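Dihydropyrimidinase (Dictyostelium discoideum, PDB 2FTW) catalyses the reversible, zinc-dependent hydrolytic ring opening of 5,6-dihydrouracil and 5,6-dihydrothymine, the second step of reductive pyrimidine degradation. Local coordinates at residues K179-E183 against L184-A188; K203-E207 against M208-G212; K307-L310 against M311-A315; I445-D449 against N450-C454. All coordinates share one frame; numbering follows the deposited sequence. Where two conformers were deposited one is given.

Contact 1 (K179-E183 against L184-A188); sequences KRCKE and LGAIA
The backbone carbonyl oxygen of C181 is gripped where its helix ends: A186 N donates a nearly straight hydrogen bond to C181 O over 2.9 Å, and L184 N adds a weak one. The stronger bond of L184 N goes one residue further back, to R180 O at 3.0 Å. A third amide, G185 N, reaches K182 O at 3.2 Å, coming from above the plane of that carbonyl. Together, the bonds from A186 to C181 and from G185 to K182, with G185 at positive phi (69°), make a Schellman motif. It ends helix 171-184 and turns the chain into strand 188-190, within the (beta-alpha)8-barrel domain of this amidohydrolase.

The isobutyl group of L184 lies across the flat end of R180, with L184 CD2 centred 3.9 Å above the guanidinium plane. The bend of the arginine at chi2 (53°) brings its guanidinium under the leucine methyls, and R180 NE lies 3.8 Å from L184 CD1. The same guanidinium forms a salt bridge along the helix, R180 NH1 to E183 OE1 at 3.1 Å; the carboxylate lies at the guanidinium edge, yet its oxygen is met from above its own plane. R180 NH2 is held by E146 and the carbonyl of S142, so the group is tied through two of its nitrogens. Elsewhere in the turn C181 SG meets A188 CB at 4.1 Å. M145 of helix 139-151 touches C181, R180 and L184.

Contact 2 (K203-E207 against M208-G212); sequences KKMLE and MGITG
A Schellman motif closes helix 195-207, and it illustrates how a helix can hand over to a loop with carbonyls of its final turn still engaged. I210 N donates to M205 O at 3.1 Å, and G209 N to L206 O at 3.0 Å, the latter from well above the carbonyl plane. Between them G209 takes a positive phi of 81°, a value that favours glycine. M208 N bonds back to K204 O and more weakly to M205 O, and I210 then forms the centre of an inverse gamma turn.

M205 carries the apolar side of the turn. Its chain, bent at both chi2 and chi3, runs side by side with M208 and with I210, and different atoms serve the two neighbours: M205 CE touches M208 SD at 3.8 Å, while M205 SD meets I210 CD1 at 3.8 Å. A salt bridge between residues one helical turn apart, K203 NZ to E207 OE2 at 2.8 Å, meets its carboxylate oxygen nearly end-on.

A second subunit touches this end: its K487 donates to the G209 carbonyl oxygen, its L484 packs on M208, and its E483 on M205 and I210. Within the same chain L206 rests on the loop residues D340, F341 and T342, and M205 packs against L218 and S219 of helix 214-219, the next helix along the chain.

Contact 3 (K307-L310 against M311-A315); sequences KGVL and MDYLA
V309 and Y313, one helical turn apart, form the apolar side-chain contact here. They lie side by side pointing the same way, and the methyl V309 CG1 approaches the ring at Y313 CE2 to 3.6 Å. Y313 CG stands anti to its own carbonyl carbon (chi1 -82°), which turns the ring back along the helix towards the valine; Y313 CD2 also comes within 3.3 Å of V309 O. This is the regular i to i+4 pattern of helix 306-316, in the (beta-alpha)8-barrel domain: Y313 N bonds to V309 O at 3.1 Å, D312 N to G308 O at 2.9 Å and L314 N to L310 O at 3.0 Å. The ring and the valine face helix 251-262, with I251 against V309 and A254 and C258 against Y313; L310 and L314 both meet L276 of helix 273-277.

Where G308 meets D312 there is no such apolar contact. The glycine has no side chain to meet the partly exposed aspartate, whose carboxylate turns a face to G308 O, with D312 CG 3.2 Å from it. K367 bridges the two, with a salt bridge to D312 OD1 and a hydrogen bond to G308 O, while K262 of a third subunit packs against D312.

Contact 4 (I445-D449 against N450-C454); sequences IVWSD and NKLSC
The indole of W447 lies against the turn that follows it, with N450 and K451 over one of its faces. N450 CA makes a CH-pi contact, 4.2 Å from the centroid of the six-membered ring, and K451 N stands 3.8 Å above the ring plane, offset towards the rim. With CG anti to the backbone N (chi1 172°), the indole extends alongside the returning chain. N450 points the same way as the tryptophan, but its amide plane is turned 73° from the ring, and N450 OD1 lies 3.6 Å from W447 CZ2. L452, paired with W447 and on the same side of the sheet, brings CD2 to 3.6 Å from W447 CE3. H419 meets the indole edge-to-face, and A91 of helix 82-91 also packs on it.

The polar side chains S448 and S453 are joined through one water. It donates to K451 O and to S453 OG, and it is also hydrogen-bonded to S448 OG. S453 OG itself donates to I445 O at 2.9 Å, from above the carbonyl plane.

Backbone bonds fix this register. S448 and K451 form a hydrogen-bonded pair, W447 and L452 a non-hydrogen-bonded one, and S453 N donates an almost straight bond to V446 O at 2.9 Å. V446 and W447 both face T439 of strand 431-441, a classic beta bulge that bends the first strand. With D449 and N450 both at positive phi, the whole is a tight antiparallel beta hairpin closed by a type I' turn.

From the N terminus the four contacts follow in series; none nests in or crosses another, and each is local: contacts 1 and 2 close turns at helix ends, contact 4 a hairpin turn, and contact 3 a turn of helix. Contact 1 ends helix 171-184 and leads into strand 188-190, which runs towards the zinc ligand H191. Contact 2 ends the next helix, 195-207, in the same manner, but at a subunit interface, its centre about 40 Å from that of contact 1. Contact 3 lies within helix 306-316, near the zinc site, the side chains of L310 and H247 being about 9 Å apart. Contact 4, away from the annotated sites, continues the sheet of strand 431-441, on the opposite side of the chain's centre from contact 1.

Contact 1 (K179-E183 against L184-A188)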
loop_
_atom_site.group_PDB
_atom_site.type_symbol
_atom_site.label_atom_id
_atom_site.label_comp_id
_atom_site.label_asym_id
_atom_site.label_seq_id
_atom_site.Cartn_x
_atom_site.Cartn_y
_atom_site.Cartn_z
ATOM N N LYS A 179 -24.702 17.258 3.227
ATOM C CA LYS A 179 -25.763 16.989 4.218
ATOM C C LYS A 179 -27.129 17.108 3.576
ATOM O O LYS A 179 -28.033 16.372 3.907
ATOM C CB LYS A 179 -25.702 17.963 5.381
ATOM C CG LYS A 179 -24.562 17.739 6.311
ATOM C CD LYS A 179 -24.446 18.895 7.276
ATOM C CE LYS A 179 -25.404 18.762 8.443
ATOM N NZ LYS A 179 -25.315 19.995 9.279
ATOM N N ARG A 180 -27.266 18.048 2.651
ATOM C CA ARG A 180 -28.529 18.282 1.957
ATOM C C ARG A 180 -28.792 17.140 0.993
ATOM O O ARG A 180 -29.907 16.614 0.911
ATOM C CB ARG A 180 -28.484 19.630 1.228
ATOM C CG ARG A 180 -29.793 20.063 0.583
ATOM C CD ARG A 180 -30.962 20.031 1.570
ATOM N NE ARG A 180 -32.146 20.627 0.961
ATOM C CZ ARG A 180 -33.377 20.544 1.450
ATOM N NH1 ARG A 180 -33.616 19.875 2.573
ATOM N NH2 ARG A 180 -34.382 21.122 0.802
ATOM N N CYS A 181 -27.752 16.728 0.288
ATOM C CA CYS A 181 -27.835 15.528 -0.540
ATOM C C CYS A 181 -28.280 14.314 0.272
ATOM O O CYS A 181 -29.170 13.555 -0.159
ATOM C CB CYS A 181 -26.497 15.246 -1.212
ATOM S SG CYS A 181 -26.215 16.266 -2.686
ATOM N N LYS A 182 -27.650 14.127 1.432
ATOM C CA LYS A 182 -27.982 13.016 2.317
ATOM C C LYS A 182 -29.476 13.032 2.651
ATOM O O LYS A 182 -30.155 12.026 2.530
ATOM C CB LYS A 182 -27.137 13.087 3.600
ATOM C CG LYS A 182 -27.341 11.940 4.571
ATOM C CD LYS A 182 -26.316 11.986 5.698
ATOM C CE LYS A 182 -26.539 10.872 6.715
ATOM N NZ LYS A 182 -25.548 10.925 7.830
ATOM N N GLU A 183 -29.956 14.194 3.071
ATOM C CA GLU A 183 -31.334 14.412 3.502
ATOM C C GLU A 183 -32.345 14.109 2.381
ATOM O O GLU A 183 -33.434 13.568 2.626
ATOM C CB GLU A 183 -31.429 15.871 3.968
ATOM C CG GLU A 183 -32.765 16.341 4.505
ATOM C CD GLU A 183 -32.685 17.740 5.150
ATOM O OE1 GLU A 183 -31.840 18.564 4.740
ATOM O OE2 GLU A 183 -33.486 18.015 6.074
ATOM N N LEU A 184 -31.965 14.427 1.150
ATOM C CA LEU A 184 -32.856 14.250 0.007
ATOM C C LEU A 184 -32.681 12.913 -0.699
ATOM O O LEU A 184 -33.424 12.605 -1.634
ATOM C CB LEU A 184 -32.666 15.399 -0.997
ATOM C CG LEU A 184 -32.924 16.816 -0.487
ATOM C CD1 LEU A 184 -32.460 17.818 -1.540
ATOM C CD2 LEU A 184 -34.379 17.031 -0.137
ATOM N N GLY A 185 -31.723 12.113 -0.260
ATOM C CA GLY A 185 -31.453 10.848 -0.920
ATOM C C GLY A 185 -30.841 10.998 -2.307
ATOM O O GLY A 185 -31.113 10.192 -3.215
ATOM N N ALA A 186 -30.012 12.018 -2.486
ATOM C CA ALA A 186 -29.301 12.207 -3.756
ATOM C C ALA A 186 -27.827 11.839 -3.593
ATOM O O ALA A 186 -27.247 12.040 -2.523
ATOM C CB ALA A 186 -29.446 13.662 -4.242
ATOM N N ILE A 187 -27.230 11.290 -4.648
ATOM C CA ILE A 187 -25.782 11.141 -4.692
ATOM C C ILE A 187 -25.115 12.505 -4.928
ATOM O O ILE A 187 -25.633 13.377 -5.649
ATOM C CB ILE A 187 -25.299 10.092 -5.742
ATOM C CG1 ILE A 187 -23.808 9.773 -5.531
ATOM C CG2 ILE A 187 -25.541 10.576 -7.167
ATOM C CD1 ILE A 187 -23.393 8.368 -6.001
ATOM N N ALA A 188 -23.966 12.677 -4.282
ATOM C CA ALA A 188 -23.171 13.891 -4.375
ATOM C C ALA A 188 -21.986 13.664 -5.314
ATOM O O ALA A 188 -21.055 12.889 -5.000
ATOM C CB ALA A 188 -22.674 14.275 -3.002
#

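Contact 2 (K203-E207 against M208-G212)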
loop_
_atom_site.group_PDB
_atom_site.type_symbol
_atom_site.label_atom_id
_atom_site.label_comp_id
_atom_site.label_asym_id
_atom_site.label_seq_id
_atom_site.Cartn_x
_atom_site.Cartn_y
_atom_site.Cartn_z
ATOM N N LYS A 203 -1.384 31.005 -13.183
ATOM C CA LYS A 203 -0.611 32.259 -13.046
ATOM C C LYS A 203 0.894 32.042 -13.264
ATOM O O LYS A 203 1.552 32.799 -13.978
ATOM C CB LYS A 203 -0.852 32.871 -11.649
ATOM C CG LYS A 203 -0.279 34.276 -11.451
ATOM C CD LYS A 203 -0.661 34.871 -10.085
ATOM C CE LYS A 203 0.270 36.037 -9.690
ATOM N NZ LYS A 203 0.199 37.219 -10.616
ATOM N N LYS A 204 1.428 30.992 -12.652
ATOM C CA LYS A 204 2.841 30.654 -12.782
ATOM C C LYS A 204 3.240 30.275 -14.210
ATOM O O LYS A 204 4.261 30.727 -14.713
ATOM C CB LYS A 204 3.190 29.495 -11.860
ATOM C CG LYS A 204 4.679 29.187 -11.836
ATOM C CD LYS A 204 4.993 27.963 -11.036
ATOM C CE LYS A 204 6.499 27.811 -10.844
ATOM N NZ LYS A 204 6.820 26.498 -10.237
ATOM N N MET A 205 2.456 29.419 -14.843
ATOM C CA MET A 205 2.815 28.936 -16.175
ATOM C C MET A 205 2.825 30.078 -17.181
ATOM O O MET A 205 3.796 30.236 -17.915
ATOM C CB MET A 205 1.881 27.809 -16.628
ATOM C CG MET A 205 2.208 26.439 -16.020
ATOM S SD MET A 205 3.956 25.965 -16.048
ATOM C CE MET A 205 4.482 26.390 -14.391
ATOM N N LEU A 206 1.761 30.885 -17.179
ATOM C CA LEU A 206 1.652 32.046 -18.069
ATOM C C LEU A 206 2.752 33.089 -17.812
ATOM O O LEU A 206 3.313 33.622 -18.763
ATOM C CB LEU A 206 0.267 32.692 -17.953
ATOM C CG LEU A 206 -0.937 31.926 -18.498
ATOM C CD1 LEU A 206 -2.205 32.652 -18.117
ATOM C CD2 LEU A 206 -0.857 31.748 -20.009
ATOM N N GLU A 207 3.068 33.355 -16.540
ATOM C CA GLU A 207 4.205 34.223 -16.154
ATOM C C GLU A 207 5.573 33.741 -16.644
ATOM O O GLU A 207 6.494 34.544 -16.792
ATOM C CB GLU A 207 4.293 34.368 -14.623
ATOM C CG GLU A 207 3.412 35.468 -14.041
ATOM C CD GLU A 207 3.321 35.446 -12.509
ATOM O OE1 GLU A 207 4.088 34.694 -11.859
ATOM O OE2 GLU A 207 2.472 36.193 -11.960
ATOM N N MET A 208 5.725 32.429 -16.831
ATOM C CA MET A 208 6.952 31.852 -17.380
ATOM C C MET A 208 6.969 31.895 -18.912
ATOM O O MET A 208 7.957 31.488 -19.528
ATOM C CB MET A 208 7.110 30.401 -16.924
ATOM C CG MET A 208 7.488 30.270 -15.463
ATOM S SD MET A 208 7.588 28.573 -14.871
ATOM C CE MET A 208 8.931 27.945 -15.851
ATOM N N GLY A 209 5.873 32.360 -19.518
ATOM C CA GLY A 209 5.732 32.381 -20.982
ATOM C C GLY A 209 5.309 31.058 -21.614
ATOM O O GLY A 209 5.384 30.901 -22.842
ATOM N N ILE A 210 4.845 30.113 -20.792
ATOM C CA ILE A 210 4.413 28.801 -21.279
ATOM C C ILE A 210 2.916 28.891 -21.607
ATOM O O ILE A 210 2.051 28.540 -20.789
ATOM C CB ILE A 210 4.727 27.677 -20.256
ATOM C CG1 ILE A 210 6.211 27.721 -19.843
ATOM C CG2 ILE A 210 4.387 26.290 -20.829
ATOM C CD1 ILE A 210 6.569 26.826 -18.639
ATOM N N THR A 211 2.627 29.375 -22.816
ATOM C CA THR A 211 1.265 29.750 -23.223
ATOM C C THR A 211 0.514 28.641 -23.943
ATOM O O THR A 211 -0.716 28.661 -23.985
ATOM C CB THR A 211 1.268 31.003 -24.141
ATOM O OG1 THR A 211 2.117 30.780 -25.276
ATOM C CG2 THR A 211 1.755 32.213 -23.379
ATOM N N GLY A 212 1.253 27.677 -24.487
ATOM C CA GLY A 212 0.670 26.590 -25.272
ATOM C C GLY A 212 -0.134 25.619 -24.425
ATOM O O GLY A 212 -0.127 25.715 -23.195
#

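Contact 3 (K307-L310 against M311-A315)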
loop_
_atom_site.group_PDB
_atom_site.type_symbol
_atom_site.label_atom_id
_atom_site.label_comp_id
_atom_site.label_asym_id
_atom_site.label_seq_id
_atom_site.Cartn_x
_atom_site.Cartn_y
_atom_site.Cartn_z
ATOM N N LYS A 307 -3.556 4.862 -18.457
ATOM C CA LYS A 307 -4.808 4.282 -18.940
ATOM C C LYS A 307 -4.959 2.811 -18.585
ATOM O O LYS A 307 -6.077 2.347 -18.327
ATOM C CB LYS A 307 -4.998 4.528 -20.449
ATOM C CG LYS A 307 -4.223 3.663 -21.388
ATOM C CD LYS A 307 -4.394 4.202 -22.817
ATOM C CE LYS A 307 -3.625 3.366 -23.832
ATOM N NZ LYS A 307 -3.945 3.790 -25.233
ATOM N N GLY A 308 -3.844 2.086 -18.567
ATOM C CA GLY A 308 -3.829 0.687 -18.150
ATOM C C GLY A 308 -4.212 0.525 -16.686
ATOM O O GLY A 308 -4.958 -0.392 -16.330
ATOM N N VAL A 309 -3.705 1.411 -15.839
ATOM C CA VAL A 309 -3.995 1.375 -14.398
ATOM C C VAL A 309 -5.438 1.764 -14.108
ATOM O O VAL A 309 -6.072 1.170 -13.250
ATOM C CB VAL A 309 -3.026 2.297 -13.608
ATOM C CG1 VAL A 309 -3.463 2.467 -12.140
ATOM C CG2 VAL A 309 -1.615 1.743 -13.662
ATOM N N LEU A 310 -5.949 2.761 -14.823
ATOM C CA LEU A 310 -7.365 3.115 -14.747
ATOM C C LEU A 310 -8.266 1.910 -15.104
ATOM O O LEU A 310 -9.286 1.685 -14.437
ATOM C CB LEU A 310 -7.681 4.325 -15.638
ATOM C CG LEU A 310 -7.127 5.684 -15.173
ATOM C CD1 LEU A 310 -7.591 6.777 -16.108
ATOM C CD2 LEU A 310 -7.526 6.046 -13.726
ATOM N N MET A 311 -7.883 1.139 -16.128
ATOM C CA MET A 311 -8.649 -0.047 -16.537
ATOM C C MET A 311 -8.535 -1.181 -15.522
ATOM O O MET A 311 -9.521 -1.866 -15.251
ATOM C CB MET A 311 -8.219 -0.525 -17.919
ATOM C CG MET A 311 -9.099 -1.613 -18.519
ATOM S SD MET A 311 -10.782 -1.065 -18.854
ATOM C CE MET A 311 -10.621 -0.278 -20.460
ATOM N N ASP A 312 -7.347 -1.381 -14.957
ATOM C CA ASP A 312 -7.176 -2.306 -13.818
ATOM C C ASP A 312 -8.164 -2.023 -12.686
ATOM O O ASP A 312 -8.851 -2.927 -12.206
ATOM C CB ASP A 312 -5.747 -2.213 -13.252
ATOM C CG ASP A 312 -4.692 -2.811 -14.186
ATOM O OD1 ASP A 312 -5.054 -3.542 -15.135
ATOM O OD2 ASP A 312 -3.491 -2.546 -13.956
ATOM N N TYR A 313 -8.253 -0.765 -12.265
ATOM C CA TYR A 313 -9.188 -0.390 -11.190
ATOM C C TYR A 313 -10.631 -0.593 -11.596
ATOM O O TYR A 313 -11.474 -0.997 -10.783
ATOM C CB TYR A 313 -8.993 1.064 -10.810
ATOM C CG TYR A 313 -7.843 1.299 -9.866
ATOM C CD1 TYR A 313 -7.838 0.716 -8.608
ATOM C CD2 TYR A 313 -6.775 2.125 -10.212
ATOM C CE1 TYR A 313 -6.783 0.934 -7.702
ATOM C CE2 TYR A 313 -5.718 2.361 -9.308
ATOM C CZ TYR A 313 -5.742 1.756 -8.060
ATOM O OH TYR A 313 -4.727 1.970 -7.160
ATOM N N LEU A 314 -10.908 -0.281 -12.862
ATOM C CA LEU A 314 -12.218 -0.468 -13.427
ATOM C C LEU A 314 -12.613 -1.925 -13.360
ATOM O O LEU A 314 -13.689 -2.240 -12.859
ATOM C CB LEU A 314 -12.258 0.036 -14.872
ATOM C CG LEU A 314 -13.633 0.116 -15.521
ATOM C CD1 LEU A 314 -14.496 1.149 -14.818
ATOM C CD2 LEU A 314 -13.514 0.452 -16.986
ATOM N N ALA A 315 -11.742 -2.805 -13.852
ATOM C CA ALA A 315 -11.956 -4.260 -13.779
ATOM C C ALA A 315 -12.232 -4.741 -12.351
ATOM O O ALA A 315 -13.070 -5.602 -12.144
ATOM C CB ALA A 315 -10.744 -5.008 -14.343
#

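Contact 4 (I445-D449 against N450-C454)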
loop_
_atom_site.group_PDB
_atom_site.type_symbol
_atom_site.label_atom_id
_atom_site.label_comp_id
_atom_site.label_asym_id
_atom_site.label_seq_id
_atom_site.Cartn_x
_atom_site.Cartn_y
_atom_site.Cartn_z
ATOM N N ILE A 445 -34.858 -0.009 -34.646
ATOM C CA ILE A 445 -33.485 0.115 -35.153
ATOM C C ILE A 445 -33.178 1.577 -35.442
ATOM O O ILE A 445 -33.878 2.227 -36.222
ATOM C CB ILE A 445 -33.242 -0.725 -36.437
ATOM C CG1 ILE A 445 -33.246 -2.218 -36.100
ATOM C CG2 ILE A 445 -31.901 -0.339 -37.119
ATOM C CD1 ILE A 445 -33.128 -3.144 -37.335
ATOM N N VAL A 446 -32.101 2.067 -34.828
ATOM C CA VAL A 446 -31.638 3.447 -35.006
ATOM C C VAL A 446 -30.224 3.505 -35.607
ATOM O O VAL A 446 -29.798 4.552 -36.083
ATOM C CB VAL A 446 -31.676 4.230 -33.673
ATOM C CG1 VAL A 446 -33.120 4.490 -33.240
ATOM C CG2 VAL A 446 -30.907 3.499 -32.577
ATOM N N TRP A 447 -29.514 2.372 -35.565
ATOM C CA TRP A 447 -28.233 2.200 -36.232
ATOM C C TRP A 447 -28.140 0.762 -36.748
ATOM O O TRP A 447 -28.398 -0.197 -36.002
ATOM C CB TRP A 447 -27.095 2.498 -35.244
ATOM C CG TRP A 447 -25.706 2.199 -35.721
ATOM C CD1 TRP A 447 -24.940 1.137 -35.360
ATOM C CD2 TRP A 447 -24.899 2.993 -36.595
ATOM N NE1 TRP A 447 -23.715 1.205 -35.961
ATOM C CE2 TRP A 447 -23.659 2.334 -36.728
ATOM C CE3 TRP A 447 -25.103 4.190 -37.284
ATOM C CZ2 TRP A 447 -22.617 2.832 -37.529
ATOM C CZ3 TRP A 447 -24.055 4.692 -38.080
ATOM C CH2 TRP A 447 -22.836 4.008 -38.192
ATOM N N SER A 448 -27.783 0.628 -38.024
ATOM C CA SER A 448 -27.620 -0.676 -38.673
ATOM C C SER A 448 -26.983 -0.492 -40.046
ATOM O O SER A 448 -27.127 0.570 -40.660
ATOM C CB SER A 448 -28.968 -1.383 -38.853
ATOM O OG SER A 448 -29.705 -0.822 -39.934
ATOM N N ASP A 449 -26.304 -1.531 -40.524
ATOM C CA ASP A 449 -25.655 -1.522 -41.853
ATOM C C ASP A 449 -24.828 -0.253 -42.064
ATOM O O ASP A 449 -24.841 0.343 -43.138
ATOM C CB ASP A 449 -26.698 -1.657 -42.974
ATOM C CG ASP A 449 -27.484 -2.985 -42.922
ATOM O OD1 ASP A 449 -27.126 -3.908 -42.147
ATOM O OD2 ASP A 449 -28.481 -3.105 -43.677
ATOM N N ASN A 450 -24.124 0.163 -41.013
ATOM C CA ASN A 450 -23.325 1.399 -41.016
ATOM C C ASN A 450 -24.108 2.702 -41.316
ATOM O O ASN A 450 -23.517 3.680 -41.785
ATOM C CB ASN A 450 -22.141 1.243 -41.994
ATOM C CG ASN A 450 -20.906 2.038 -41.568
ATOM O OD1 ASN A 450 -20.586 2.129 -40.375
ATOM N ND2 ASN A 450 -20.188 2.601 -42.555
ATOM N N LYS A 451 -25.415 2.733 -41.036
ATOM C CA LYS A 451 -26.238 3.922 -41.296
ATOM C C LYS A 451 -27.200 4.246 -40.150
ATOM O O LYS A 451 -27.692 3.348 -39.474
ATOM C CB LYS A 451 -27.024 3.749 -42.610
ATOM C CG LYS A 451 -26.159 3.429 -43.838
ATOM C CD LYS A 451 -25.186 4.575 -44.197
ATOM C CE LYS A 451 -23.905 4.070 -44.876
ATOM N NZ LYS A 451 -22.784 5.061 -44.773
ATOM N N LEU A 452 -27.477 5.535 -39.962
ATOM C CA LEU A 452 -28.424 5.995 -38.927
ATOM C C LEU A 452 -29.845 6.000 -39.466
ATOM O O LEU A 452 -30.075 6.319 -40.628
ATOM C CB LEU A 452 -28.054 7.396 -38.406
ATOM C CG LEU A 452 -26.779 7.494 -37.552
ATOM C CD1 LEU A 452 -26.174 8.902 -37.577
ATOM C CD2 LEU A 452 -27.027 7.057 -36.112
ATOM N N SER A 453 -30.786 5.610 -38.610
ATOM C CA SER A 453 -32.215 5.717 -38.886
ATOM C C SER A 453 -32.896 6.214 -37.604
ATOM O O SER A 453 -33.802 5.585 -37.068
ATOM C CB SER A 453 -32.788 4.370 -39.366
ATOM O OG SER A 453 -32.433 3.286 -38.506
ATOM N N CYS A 454 -32.420 7.355 -37.114
ATOM C CA CYS A 454 -32.957 7.960 -35.901
ATOM C C CYS A 454 -34.239 8.732 -36.176
ATOM O O CYS A 454 -34.547 9.076 -37.324
ATOM C CB CYS A 454 -31.937 8.909 -35.285
ATOM S SG CYS A 454 -30.455 8.109 -34.677
HETATM O O HOH W 1 -30.104 1.852 -39.724
#